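Local coordinates for kelch domain-containing protein (Colletotrichum graminicola M1.001, PDB 5C86) that probably oxidises alcohols to aldehydes as a copper-dependent, galactose-oxidase-like enzyme of the AA5 family, here in its apo form, at residues T380-P385 with A469-V474; M198-T203 with Q264-Q269. All coordinates share one frame; numbering follows the deposited sequence.

Contact 1. Residues T380-P385 with A469-V474; sequences TPAKRP and AGVPCV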
# COMPACT_ATOMS: atom_id res chain seq x y z
N THR A 380 20.05 11.69 17.52
CA THR A 380 19.65 13.13 17.57
C THR A 380 18.79 13.50 16.31
O THR A 380 19.35 13.34 15.27
CB THR A 380 20.93 13.97 17.60
OG1 THR A 380 21.74 13.53 18.74
CG2 THR A 380 20.62 15.43 17.77
N PRO A 381 17.54 13.95 16.49
CA PRO A 381 16.71 14.39 15.41
C PRO A 381 17.40 15.41 14.56
O PRO A 381 17.97 16.46 15.04
CB PRO A 381 15.52 14.94 16.07
CG PRO A 381 15.36 14.14 17.35
CD PRO A 381 16.78 14.03 17.75
N ALA A 382 17.48 15.12 13.26
CA ALA A 382 18.07 16.03 12.31
C ALA A 382 17.20 17.26 12.04
O ALA A 382 15.97 17.25 12.12
CB ALA A 382 18.28 15.27 10.97
N LYS A 383 17.93 18.31 11.60
CA LYS A 383 17.27 19.49 11.12
C LYS A 383 16.84 19.15 9.69
O LYS A 383 17.64 18.70 8.90
CB LYS A 383 18.23 20.72 11.17
CG LYS A 383 17.72 21.91 10.37
CD LYS A 383 16.60 22.56 11.12
CE LYS A 383 16.18 23.89 10.45
NZ LYS A 383 16.03 23.75 8.99
N ARG A 384 15.58 19.30 9.43
CA ARG A 384 15.00 18.87 8.14
C ARG A 384 14.90 20.04 7.22
O ARG A 384 14.52 21.14 7.65
CB ARG A 384 13.64 18.24 8.39
CG ARG A 384 13.69 17.04 9.30
CD ARG A 384 12.34 16.41 9.62
NE ARG A 384 11.75 15.81 8.44
CZ ARG A 384 10.77 14.94 8.47
NH1 ARG A 384 10.19 14.67 9.66
NH2 ARG A 384 10.35 14.38 7.36
N PRO A 385 15.04 19.79 5.90
CA PRO A 385 14.68 20.84 4.97
C PRO A 385 13.17 21.03 4.89
O PRO A 385 12.40 20.22 5.43
CB PRO A 385 15.29 20.30 3.65
CG PRO A 385 15.19 18.83 3.77
CD PRO A 385 15.35 18.51 5.25
N ALA A 469 22.65 15.26 2.86
CA ALA A 469 22.86 14.17 3.80
C ALA A 469 21.77 13.10 3.72
O ALA A 469 21.81 12.11 4.43
CB ALA A 469 22.97 14.68 5.24
N GLY A 470 20.70 13.34 2.98
CA GLY A 470 19.65 12.35 2.87
C GLY A 470 18.43 12.58 3.75
O GLY A 470 17.52 11.76 3.68
N VAL A 471 18.37 13.70 4.47
CA VAL A 471 17.25 13.95 5.31
C VAL A 471 16.07 14.51 4.56
O VAL A 471 16.19 15.53 3.86
CB VAL A 471 17.65 15.00 6.42
CG1 VAL A 471 16.48 15.24 7.30
CG2 VAL A 471 18.94 14.53 7.12
N PRO A 472 14.88 13.89 4.64
CA PRO A 472 13.73 14.38 3.92
C PRO A 472 12.98 15.45 4.62
O PRO A 472 12.88 15.50 5.89
CB PRO A 472 12.85 13.18 3.78
CG PRO A 472 13.13 12.37 5.04
CD PRO A 472 14.58 12.59 5.32
N CYS A 473 12.40 16.35 3.85
CA CYS A 473 11.40 17.26 4.33
C CYS A 473 10.14 16.51 4.72
O CYS A 473 9.97 15.31 4.41
CB CYS A 473 11.08 18.35 3.36
SG CYS A 473 10.30 17.80 1.83
N VAL A 474 9.19 17.22 5.36
CA VAL A 474 7.82 16.76 5.44
C VAL A 474 7.20 17.01 4.07
O VAL A 474 7.41 18.06 3.41
CB VAL A 474 7.07 17.52 6.55
CG1 VAL A 474 5.59 17.19 6.50
CG2 VAL A 474 7.70 17.24 7.89
O HOH W 1 9.94 19.78 6.50
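Arg384 reaches across to the backbone of Pro472 and Cys473 with its guanidinium turned edge-on to their carbonyls. Its NE donates to Pro472 O at 2.8 Å, a moderately bent bond (147° at the hydrogen) that arrives nearly along the axis of the C=O and lies close to the guanidinium plane. NH2 adds two weak bonds, one to the same oxygen and one to Cys473 O, each 3.1 Å long. Pro472 O therefore takes one firm and one weak bond from the same side chain. The bend at chi3 (68°) swings the guanidinium round to this edge-on position, and Val474 then covers one of its faces, CG2 sitting over the centre of the group, 3.9 Å from CZ.

Further back, the aliphatic part of Arg384 crosses Val471 at about a right angle, CG against CG1 at 3.9 Å. Both methyls of Val471 come up to Ala382 CB, CG2 the nearer, and CG1 also meets the ring carbon CD of Pro385. The Pro385 ring lies against the backbone of the other loop, CD being 3.4 Å from Val471 O. Beyond it, Pro385 O receives a CA-H...O contact from Cys473 and a hydrogen bond from a water that in turn accepts from Val474 N.

Arg384 NH2 also bonds Asp343 O, between strands 336-340 and 346-350, which places the side chain against a propeller sheet. The two loops lead into strands 387-390 and 476-481 of the C-terminal early-set domain, an immunoglobulin-like beta-sandwich.

Contact 2. Residues M198-T203 with Q264-Q269; sequences MNWYDT and QAVQVQ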
# COMPACT_ATOMS: atom_id res chain seq x y z
N MET A 198 3.50 -15.65 -12.39
CA MET A 198 3.10 -14.27 -12.62
C MET A 198 2.38 -14.12 -13.95
O MET A 198 2.72 -14.83 -14.90
CB MET A 198 4.32 -13.36 -12.60
CG MET A 198 5.24 -13.59 -11.41
SD MET A 198 6.57 -12.39 -11.22
CE MET A 198 7.60 -12.76 -12.63
N ASN A 199 1.49 -13.17 -14.06
CA ASN A 199 0.62 -13.00 -15.25
C ASN A 199 0.40 -11.55 -15.52
O ASN A 199 0.12 -10.76 -14.60
CB ASN A 199 -0.68 -13.65 -15.03
CG ASN A 199 -0.57 -15.18 -14.96
OD1 ASN A 199 -0.50 -15.85 -16.02
ND2 ASN A 199 -0.45 -15.73 -13.79
N TRP A 200 0.43 -11.20 -16.81
CA TRP A 200 -0.06 -9.93 -17.22
C TRP A 200 -1.53 -9.93 -17.50
O TRP A 200 -2.01 -10.91 -18.05
CB TRP A 200 0.66 -9.51 -18.51
CG TRP A 200 2.04 -9.14 -18.38
CD1 TRP A 200 3.13 -9.86 -18.72
CD2 TRP A 200 2.54 -7.89 -17.84
NE1 TRP A 200 4.28 -9.15 -18.48
CE2 TRP A 200 3.92 -7.94 -17.93
CE3 TRP A 200 1.94 -6.75 -17.31
CZ2 TRP A 200 4.75 -6.92 -17.46
CZ3 TRP A 200 2.79 -5.71 -16.87
CH2 TRP A 200 4.15 -5.82 -16.97
N TYR A 201 -2.24 -8.87 -17.11
CA TYR A 201 -3.61 -8.61 -17.43
C TYR A 201 -3.70 -7.28 -18.14
O TYR A 201 -2.91 -6.34 -17.87
CB TYR A 201 -4.50 -8.55 -16.22
CG TYR A 201 -4.68 -9.89 -15.54
CD1 TYR A 201 -5.71 -10.72 -15.92
CD2 TYR A 201 -3.82 -10.35 -14.54
CE1 TYR A 201 -5.88 -11.97 -15.32
CE2 TYR A 201 -3.99 -11.58 -13.95
CZ TYR A 201 -5.02 -12.41 -14.35
OH TYR A 201 -5.27 -13.65 -13.77
N ASP A 202 -4.60 -7.21 -19.14
CA ASP A 202 -4.90 -5.99 -19.86
C ASP A 202 -6.30 -5.68 -19.51
O ASP A 202 -7.19 -6.55 -19.60
CB ASP A 202 -4.73 -6.23 -21.36
CG ASP A 202 -4.97 -4.97 -22.22
OD1 ASP A 202 -5.42 -3.93 -21.75
OD2 ASP A 202 -4.71 -5.10 -23.43
N THR A 203 -6.54 -4.47 -19.04
CA THR A 203 -7.78 -4.05 -18.55
C THR A 203 -8.60 -3.29 -19.59
O THR A 203 -9.67 -2.78 -19.23
CB THR A 203 -7.66 -3.18 -17.28
OG1 THR A 203 -6.99 -1.96 -17.62
CG2 THR A 203 -6.89 -3.98 -16.16
N GLN A 264 5.60 -8.99 -21.87
CA GLN A 264 6.91 -9.55 -22.02
C GLN A 264 7.38 -10.12 -20.67
O GLN A 264 6.79 -9.78 -19.61
CB GLN A 264 7.91 -8.50 -22.54
CG GLN A 264 7.56 -7.88 -23.89
CD GLN A 264 7.41 -8.89 -25.03
OE1 GLN A 264 8.03 -9.95 -25.05
NE2 GLN A 264 6.59 -8.53 -26.00
N ALA A 265 8.30 -11.05 -20.72
CA ALA A 265 8.77 -11.72 -19.51
C ALA A 265 9.24 -10.65 -18.49
O ALA A 265 9.78 -9.61 -18.86
CB ALA A 265 9.92 -12.66 -19.81
N VAL A 266 8.98 -10.91 -17.21
CA VAL A 266 9.51 -10.08 -16.16
C VAL A 266 10.79 -10.69 -15.67
O VAL A 266 10.84 -11.87 -15.35
CB VAL A 266 8.45 -9.97 -15.05
CG1 VAL A 266 9.04 -9.23 -13.84
CG2 VAL A 266 7.20 -9.34 -15.58
N GLN A 267 11.82 -9.87 -15.54
CA GLN A 267 13.12 -10.31 -15.09
C GLN A 267 13.12 -10.41 -13.56
O GLN A 267 12.53 -9.53 -12.89
CB GLN A 267 14.23 -9.42 -15.64
CG GLN A 267 14.24 -9.40 -17.20
CD GLN A 267 14.49 -10.76 -17.85
OE1 GLN A 267 15.06 -11.67 -17.23
NE2 GLN A 267 14.08 -10.91 -19.11
N VAL A 268 13.68 -11.48 -13.05
CA VAL A 268 13.69 -11.73 -11.60
C VAL A 268 15.08 -11.96 -11.08
O VAL A 268 15.80 -12.86 -11.58
CB VAL A 268 12.79 -12.95 -11.25
CG1 VAL A 268 12.71 -13.23 -9.75
CG2 VAL A 268 11.40 -12.78 -11.86
N GLN A 269 15.45 -11.21 -10.08
CA GLN A 269 16.73 -11.35 -9.40
C GLN A 269 16.54 -11.78 -7.94
O GLN A 269 15.89 -11.12 -7.17
CB GLN A 269 17.49 -9.99 -9.40
CG GLN A 269 18.86 -10.05 -8.77
CD GLN A 269 19.71 -11.03 -9.56
OE1 GLN A 269 19.85 -10.87 -10.79
NE2 GLN A 269 20.19 -12.09 -8.89
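A single hydrogen bond is the polar part of the contact between Trp200 and Gln264. The indole NE1 donates to Gln264 O at 2.8 Å with an angle of 160° at the hydrogen. The oxygen lies at the ring edge, close to the indole plane, whereas the donor stands tilted by 20° from the plane of the carbonyl. This bond uses the one N-H of a buried indole and fixes which way its edge faces. Gln264 takes part through its main-chain oxygen, its CB turned away from the other segment.

The remaining interactions are apolar. Val266 touches two partners: CG2 packs 3.9 Å from CZ2 of Trp200, approaching the ring obliquely, while CB lies 3.8 Å from CE of Met198, with CG1 close by. The Met198 chain is extended at chi2 and bends at chi3 (-68°), which brings its terminal methyl up to both valines, and the same CE touches Val268 CG2 at 3.9 Å. Met198 crosses Val266 at about a right angle. Leu257 of strand 254-258 touches Met198, Val266 and Val268, while Ala212 of strand 208-214 lies against both Met198 and Trp200.

No backbone hydrogen bond links the segments, and the CA atoms of Met198 and Val266 are 8.4 Å apart; side chains bridge the gap. Strand 197-202, third in its four-stranded antiparallel sheet, packs on the loop leading into 267-270, the outermost strand of the next sheet, and on the start of that strand. Such packing between successive four-stranded blades is characteristic of the kelch beta-propeller.

In the fold
Contact 2 comes first along the chain and is complete before contact 1 begins; their centres lie 37 Å apart and their nearest atoms about 25 Å. They share no strand. Residues 198-203 and 264-269 join two successive sheets of the propeller, those running from 181-183 to 208-214 and from 225-230 to 267-270. Residues 380-385 and 469-474, by contrast, join the loops before strands 387-390 and 476-481 of the C-terminal early-set domain. One contact therefore lies between neighbouring blades, the other at the domain that follows the propeller. Both lie away from Tyr120, His335 and His423, which bind copper in another structure of this protein; the metal is absent from this apo model.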